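Long-range contact in SusD superfamily protein (Parabacteroides distasonis, PDB 3OTN), which is a putative outer-membrane protein of the SusD family that probably binds carbohydrate nutrients at the cell surface: residues Ala19-Phe33 against Tyr114-Tyr128. Numbering follows the deposited sequence.
Sequences ALALTNSAYLKNTVF and YMAEVKFMRALYYFY. With ACT (acetate ion), chain F; ACT (acetate ion), chain G; EDO (1,2-ethanediol), chain T; EDO (1,2-ethanediol), chain R.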
# COMPACT_ATOMS: atom_id res chain seq x y z
N ALA A 19 -26.24 9.73 -9.90
CA ALA A 19 -25.22 8.78 -10.40
C ALA A 19 -23.82 9.11 -9.87
O ALA A 19 -23.10 8.23 -9.48
CB ALA A 19 -25.23 8.78 -11.97
N LEU A 20 -23.44 10.39 -9.86
CA LEU A 20 -22.14 10.79 -9.32
C LEU A 20 -22.01 10.46 -7.81
O LEU A 20 -20.95 9.97 -7.35
CB LEU A 20 -21.88 12.28 -9.59
CG LEU A 20 -20.57 12.91 -9.14
CD1 LEU A 20 -19.35 12.14 -9.64
CD2 LEU A 20 -20.51 14.36 -9.64
N ALA A 21 -23.08 10.72 -7.06
CA ALA A 21 -23.12 10.42 -5.63
C ALA A 21 -22.97 8.91 -5.38
O ALA A 21 -22.18 8.49 -4.52
CB ALA A 21 -24.41 11.00 -4.97
N LEU A 22 -23.69 8.10 -6.14
CA LEU A 22 -23.53 6.63 -6.05
C LEU A 22 -22.09 6.22 -6.34
O LEU A 22 -21.50 5.43 -5.60
CB LEU A 22 -24.44 5.91 -7.05
CG LEU A 22 -25.93 5.89 -6.74
CD1 LEU A 22 -26.69 5.56 -8.04
CD2 LEU A 22 -26.22 4.88 -5.58
N THR A 23 -21.51 6.79 -7.41
CA THR A 23 -20.12 6.50 -7.81
C THR A 23 -19.15 6.93 -6.74
O THR A 23 -18.27 6.14 -6.35
CB THR A 23 -19.78 7.18 -9.11
OG1 THR A 23 -20.77 6.76 -10.07
CG2 THR A 23 -18.36 6.83 -9.61
N ASN A 24 -19.35 8.13 -6.21
CA ASN A 24 -18.51 8.65 -5.12
C ASN A 24 -18.58 7.81 -3.84
O ASN A 24 -17.60 7.70 -3.11
CB ASN A 24 -18.85 10.12 -4.83
CG ASN A 24 -18.32 11.10 -5.91
OD1 ASN A 24 -17.38 10.79 -6.65
ND2 ASN A 24 -18.92 12.30 -5.97
N SER A 25 -19.72 7.17 -3.59
CA SER A 25 -19.90 6.35 -2.38
C SER A 25 -18.86 5.22 -2.34
O SER A 25 -18.45 4.79 -1.26
CB SER A 25 -21.37 5.81 -2.28
OG SER A 25 -21.60 4.70 -3.17
N ALA A 26 -18.40 4.79 -3.51
CA ALA A 26 -17.40 3.72 -3.63
C ALA A 26 -16.03 4.12 -3.11
O ALA A 26 -15.25 3.26 -2.62
CB ALA A 26 -17.29 3.21 -5.10
N TYR A 27 -15.75 5.42 -3.16
CA TYR A 27 -14.48 5.99 -2.67
C TYR A 27 -14.43 6.17 -1.15
O TYR A 27 -13.34 6.32 -0.61
CB TYR A 27 -14.21 7.36 -3.32
CG TYR A 27 -13.98 7.41 -4.84
CD1 TYR A 27 -15.00 7.16 -5.76
CD2 TYR A 27 -12.73 7.72 -5.34
CE1 TYR A 27 -14.74 7.23 -7.16
CE2 TYR A 27 -12.46 7.78 -6.70
CZ TYR A 27 -13.46 7.56 -7.61
OH TYR A 27 -13.09 7.67 -8.96
N LEU A 28 -15.58 6.19 -0.49
CA LEU A 28 -15.66 6.61 0.91
C LEU A 28 -14.78 5.77 1.82
O LEU A 28 -14.06 6.31 2.66
CB LEU A 28 -17.11 6.56 1.42
CG LEU A 28 -18.07 7.57 0.80
CD1 LEU A 28 -19.49 7.32 1.36
CD2 LEU A 28 -17.56 8.99 1.04
N LYS A 29 -14.80 4.46 1.61
CA LYS A 29 -14.05 3.56 2.48
C LYS A 29 -12.59 3.39 2.04
O LYS A 29 -11.86 2.58 2.61
CB LYS A 29 -14.81 2.24 2.71
CG LYS A 29 -16.02 2.41 3.66
CD LYS A 29 -15.52 2.61 5.09
CE LYS A 29 -16.60 2.65 6.11
NZ LYS A 29 -17.43 3.78 5.88
N ASN A 30 -12.13 4.21 1.08
CA ASN A 30 -10.69 4.39 0.85
C ASN A 30 -9.89 4.92 2.08
O ASN A 30 -8.65 4.88 2.09
CB ASN A 30 -10.42 5.33 -0.35
CG ASN A 30 -10.70 4.69 -1.71
OD1 ASN A 30 -11.49 3.72 -1.85
ND2 ASN A 30 -10.12 5.29 -2.73
N THR A 31 -10.60 5.44 3.07
CA THR A 31 -10.04 5.78 4.36
C THR A 31 -9.30 4.59 4.95
O THR A 31 -8.28 4.79 5.60
CB THR A 31 -11.11 6.23 5.34
OG1 THR A 31 -12.10 5.19 5.44
CG2 THR A 31 -11.74 7.55 4.90
N VAL A 32 -9.73 3.37 4.67
CA VAL A 32 -9.07 2.18 5.27
C VAL A 32 -7.58 2.05 4.91
O VAL A 32 -6.80 1.47 5.69
CB VAL A 32 -9.82 0.85 4.91
CG1 VAL A 32 -9.54 0.45 3.45
CG2 VAL A 32 -9.43 -0.25 5.87
N PHE A 33 -7.17 2.59 3.77
CA PHE A 33 -5.78 2.44 3.30
C PHE A 33 -4.82 3.33 4.10
O PHE A 33 -3.60 3.14 4.02
CB PHE A 33 -5.66 2.70 1.78
CG PHE A 33 -6.60 1.85 0.95
CD1 PHE A 33 -6.61 0.47 1.09
CD2 PHE A 33 -7.47 2.43 0.04
CE1 PHE A 33 -7.52 -0.32 0.37
CE2 PHE A 33 -8.37 1.65 -0.69
CZ PHE A 33 -8.41 0.27 -0.49
N TYR A 114 -18.68 5.57 -14.86
CA TYR A 114 -18.98 5.52 -13.46
C TYR A 114 -18.97 4.08 -12.93
O TYR A 114 -18.41 3.83 -11.88
CB TYR A 114 -20.34 6.17 -13.18
CG TYR A 114 -20.40 7.68 -13.26
CD1 TYR A 114 -19.26 8.49 -13.15
CD2 TYR A 114 -21.64 8.32 -13.37
CE1 TYR A 114 -19.35 9.88 -13.20
CE2 TYR A 114 -21.74 9.72 -13.42
CZ TYR A 114 -20.59 10.49 -13.31
OH TYR A 114 -20.69 11.86 -13.35
N MSE A 115 -19.56 3.16 -13.69
CA MSE A 115 -19.61 1.77 -13.26
C MSE A 115 -18.20 1.17 -13.29
O MSE A 115 -17.87 0.35 -12.42
CB MSE A 115 -20.63 0.97 -14.09
CG MSE A 115 -22.09 1.39 -13.83
SE MSE A 115 -23.43 0.44 -14.96
CE MSE A 115 -22.64 0.83 -16.69
N ALA A 116 -17.37 1.60 -14.24
CA ALA A 116 -15.95 1.19 -14.27
C ALA A 116 -15.21 1.62 -12.99
O ALA A 116 -14.34 0.90 -12.48
CB ALA A 116 -15.24 1.73 -15.54
N GLU A 117 -15.51 2.81 -12.49
CA GLU A 117 -14.84 3.30 -11.27
C GLU A 117 -15.20 2.38 -10.08
O GLU A 117 -14.36 2.05 -9.25
CB GLU A 117 -15.24 4.75 -10.97
CG GLU A 117 -14.81 5.78 -12.02
CD GLU A 117 -15.26 7.20 -11.71
OE1 GLU A 117 -15.17 7.64 -10.54
OE2 GLU A 117 -15.71 7.89 -12.64
N VAL A 118 -16.47 2.02 -10.00
CA VAL A 118 -17.02 1.20 -8.93
C VAL A 118 -16.50 -0.21 -9.05
O VAL A 118 -16.15 -0.81 -8.03
CB VAL A 118 -18.58 1.28 -8.89
CG1 VAL A 118 -19.19 0.36 -7.74
CG2 VAL A 118 -19.01 2.76 -8.72
N LYS A 119 -16.42 -0.75 -10.26
CA LYS A 119 -15.88 -2.11 -10.40
C LYS A 119 -14.40 -2.13 -10.03
O LYS A 119 -13.95 -3.09 -9.39
CB LYS A 119 -16.09 -2.67 -11.79
CG LYS A 119 -17.52 -3.06 -12.08
CD LYS A 119 -17.66 -3.38 -13.56
CE LYS A 119 -19.12 -3.63 -13.96
NZ LYS A 119 -19.19 -4.07 -15.39
N PHE A 120 -13.65 -1.10 -10.44
CA PHE A 120 -12.26 -0.96 -10.00
C PHE A 120 -12.19 -1.03 -8.47
O PHE A 120 -11.37 -1.76 -7.93
CB PHE A 120 -11.61 0.34 -10.50
CG PHE A 120 -10.34 0.72 -9.77
CD1 PHE A 120 -9.09 0.28 -10.23
CD2 PHE A 120 -10.39 1.52 -8.65
CE1 PHE A 120 -7.91 0.63 -9.56
CE2 PHE A 120 -9.22 1.85 -7.95
CZ PHE A 120 -7.97 1.42 -8.43
N MSE A 121 -13.09 -0.29 -7.79
CA MSE A 121 -13.00 -0.18 -6.34
C MSE A 121 -13.31 -1.51 -5.64
O MSE A 121 -12.70 -1.84 -4.62
CB MSE A 121 -13.95 0.92 -5.80
CG MSE A 121 -13.34 1.69 -4.64
SE MSE A 121 -11.89 2.81 -5.15
CE MSE A 121 -13.02 4.14 -5.94
N ARG A 122 -14.29 -2.22 -6.16
CA ARG A 122 -14.67 -3.49 -5.59
C ARG A 122 -13.49 -4.44 -5.70
O ARG A 122 -13.16 -5.12 -4.74
CB ARG A 122 -15.93 -4.03 -6.26
CG ARG A 122 -16.31 -5.36 -5.68
CD ARG A 122 -17.67 -5.80 -6.04
NE ARG A 122 -17.81 -6.12 -7.44
CZ ARG A 122 -18.97 -6.37 -8.03
NH1 ARG A 122 -20.11 -6.34 -7.34
NH2 ARG A 122 -18.99 -6.63 -9.34
N ALA A 123 -12.86 -4.49 -6.88
CA ALA A 123 -11.67 -5.28 -7.09
C ALA A 123 -10.57 -4.90 -6.11
O ALA A 123 -9.88 -5.78 -5.60
CB ALA A 123 -11.16 -5.18 -8.54
N LEU A 124 -10.39 -3.60 -5.89
CA LEU A 124 -9.36 -3.08 -4.99
C LEU A 124 -9.57 -3.55 -3.53
O LEU A 124 -8.65 -4.08 -2.89
CB LEU A 124 -9.30 -1.54 -5.06
CG LEU A 124 -8.21 -0.82 -4.23
CD1 LEU A 124 -6.80 -1.18 -4.72
CD2 LEU A 124 -8.44 0.67 -4.15
N TYR A 125 -10.79 -3.40 -3.04
CA TYR A 125 -11.11 -3.80 -1.66
C TYR A 125 -10.87 -5.31 -1.47
O TYR A 125 -10.25 -5.71 -0.47
CB TYR A 125 -12.55 -3.47 -1.30
CG TYR A 125 -12.84 -1.98 -1.15
CD1 TYR A 125 -12.07 -1.18 -0.30
CD2 TYR A 125 -13.90 -1.40 -1.79
CE1 TYR A 125 -12.33 0.15 -0.14
CE2 TYR A 125 -14.17 -0.05 -1.65
CZ TYR A 125 -13.37 0.72 -0.83
OH TYR A 125 -13.64 2.05 -0.67
N TYR A 126 -11.34 -6.11 -2.43
CA TYR A 126 -11.17 -7.55 -2.37
C TYR A 126 -9.72 -7.99 -2.49
O TYR A 126 -9.31 -8.94 -1.83
CB TYR A 126 -12.01 -8.27 -3.44
CG TYR A 126 -13.39 -8.61 -2.96
CD1 TYR A 126 -13.57 -9.56 -1.94
CD2 TYR A 126 -14.50 -8.00 -3.50
CE1 TYR A 126 -14.85 -9.89 -1.50
CE2 TYR A 126 -15.78 -8.33 -3.09
CZ TYR A 126 -15.96 -9.24 -2.06
OH TYR A 126 -17.25 -9.53 -1.64
N PHE A 127 -8.94 -7.29 -3.31
CA PHE A 127 -7.51 -7.61 -3.47
C PHE A 127 -6.77 -7.39 -2.17
O PHE A 127 -5.88 -8.17 -1.86
CB PHE A 127 -6.91 -6.78 -4.62
CG PHE A 127 -5.50 -7.14 -5.01
CD1 PHE A 127 -5.14 -8.46 -5.23
CD2 PHE A 127 -4.57 -6.15 -5.23
CE1 PHE A 127 -3.83 -8.78 -5.64
CE2 PHE A 127 -3.28 -6.45 -5.65
CZ PHE A 127 -2.90 -7.76 -5.83
N TYR A 128 -7.10 -6.34 -1.40
CA TYR A 128 -6.51 -6.17 -0.07
C TYR A 128 -7.00 -7.29 0.87
O TYR A 128 -6.19 -7.97 1.50
CB TYR A 128 -6.81 -4.80 0.54
CG TYR A 128 -5.87 -3.76 0.03
CD1 TYR A 128 -5.99 -3.26 -1.27
CD2 TYR A 128 -4.77 -3.36 0.80
CE1 TYR A 128 -5.07 -2.31 -1.77
CE2 TYR A 128 -3.87 -2.42 0.32
CZ TYR A 128 -4.02 -1.89 -0.95
OH TYR A 128 -3.12 -0.94 -1.38
C ACT F . -18.76 -1.39 -17.14
O ACT F . -17.87 -2.28 -17.25
OXT ACT F . -18.31 -0.23 -17.21
CH3 ACT F . -20.23 -1.68 -16.92
C ACT G . -20.99 13.77 -3.63
O ACT G . -21.57 13.54 -4.73
OXT ACT G . -20.60 12.77 -2.96
CH3 ACT G . -20.73 15.19 -3.17
C1 EDO T . -13.78 12.14 -4.41
O1 EDO T . -14.77 11.11 -4.41
C2 EDO T . -12.37 11.56 -4.58
O2 EDO T . -11.82 12.09 -5.76
C1 EDO R . -24.04 -5.55 -7.77
O1 EDO R . -25.36 -5.62 -7.22
C2 EDO R . -23.85 -6.69 -8.76
O2 EDO R . -22.47 -7.06 -8.82
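Thr23 and Ala26 of Ala19-Phe33 lie over Tyr114 and Val118 of Tyr114-Tyr128, where the two helices run nearly parallel, 15° between their directions and 9.1 Å between axes; beyond them a 3-10 turn, residues 29-33, carries the first segment on along the second. Small residues suit the closest stretch: the methyl of Ala26 rests against Val118 CG2 and Met121 CB. Thr23 turns its hydroxyl back to the carbonyl of Ala19, while CG2, anti to the backbone N, reaches toward Glu117; OG1 itself packs 3.2 Å from Tyr114 CB. At the middle, selenomethionine Met121 bends at chi2 and chi3 and lays its methyl over the centre of the Tyr27 ring, CE 3.4 Å from the centroid and almost on the ring normal, a CH-pi contact within a Met-aromatic pair. The hydroxyl of the same ring donates to Glu117 OE1 (OH to OE1 2.6 Å), approaching from above the carboxylate plane, with ring and carboxylate 84° apart. Arg184 forms a salt bridge with that carboxylate, and the Tyr27 hydroxyl also bonds to Val185. Tyr125 reaches across to a backbone oxygen of the first segment, its OH giving a hydrogen bond to Ala26 O at 2.8 Å, where the helical pattern of that segment becomes irregular. Farther along, Phe33 packs against Leu124, Tyr125 and Tyr128, forming an aromatic cluster with the two tyrosines: CE1 sits over the face of the Tyr128 ring, whose plane is inclined by 44°, and CE2 meets Leu124 CD2 at 3.6 Å. This pairing joins helices 15-25 and 108-133 in the helical, TPR-related part of the SusD fold. Both Tyr27 and Tyr125 combine an apolar ring contact, with the Met121 methyl and with Phe33 respectively, with a hydroxyl that donates to an oxygen of the other segment; the nearby Arg184 would be expected to favour a charged Glu117.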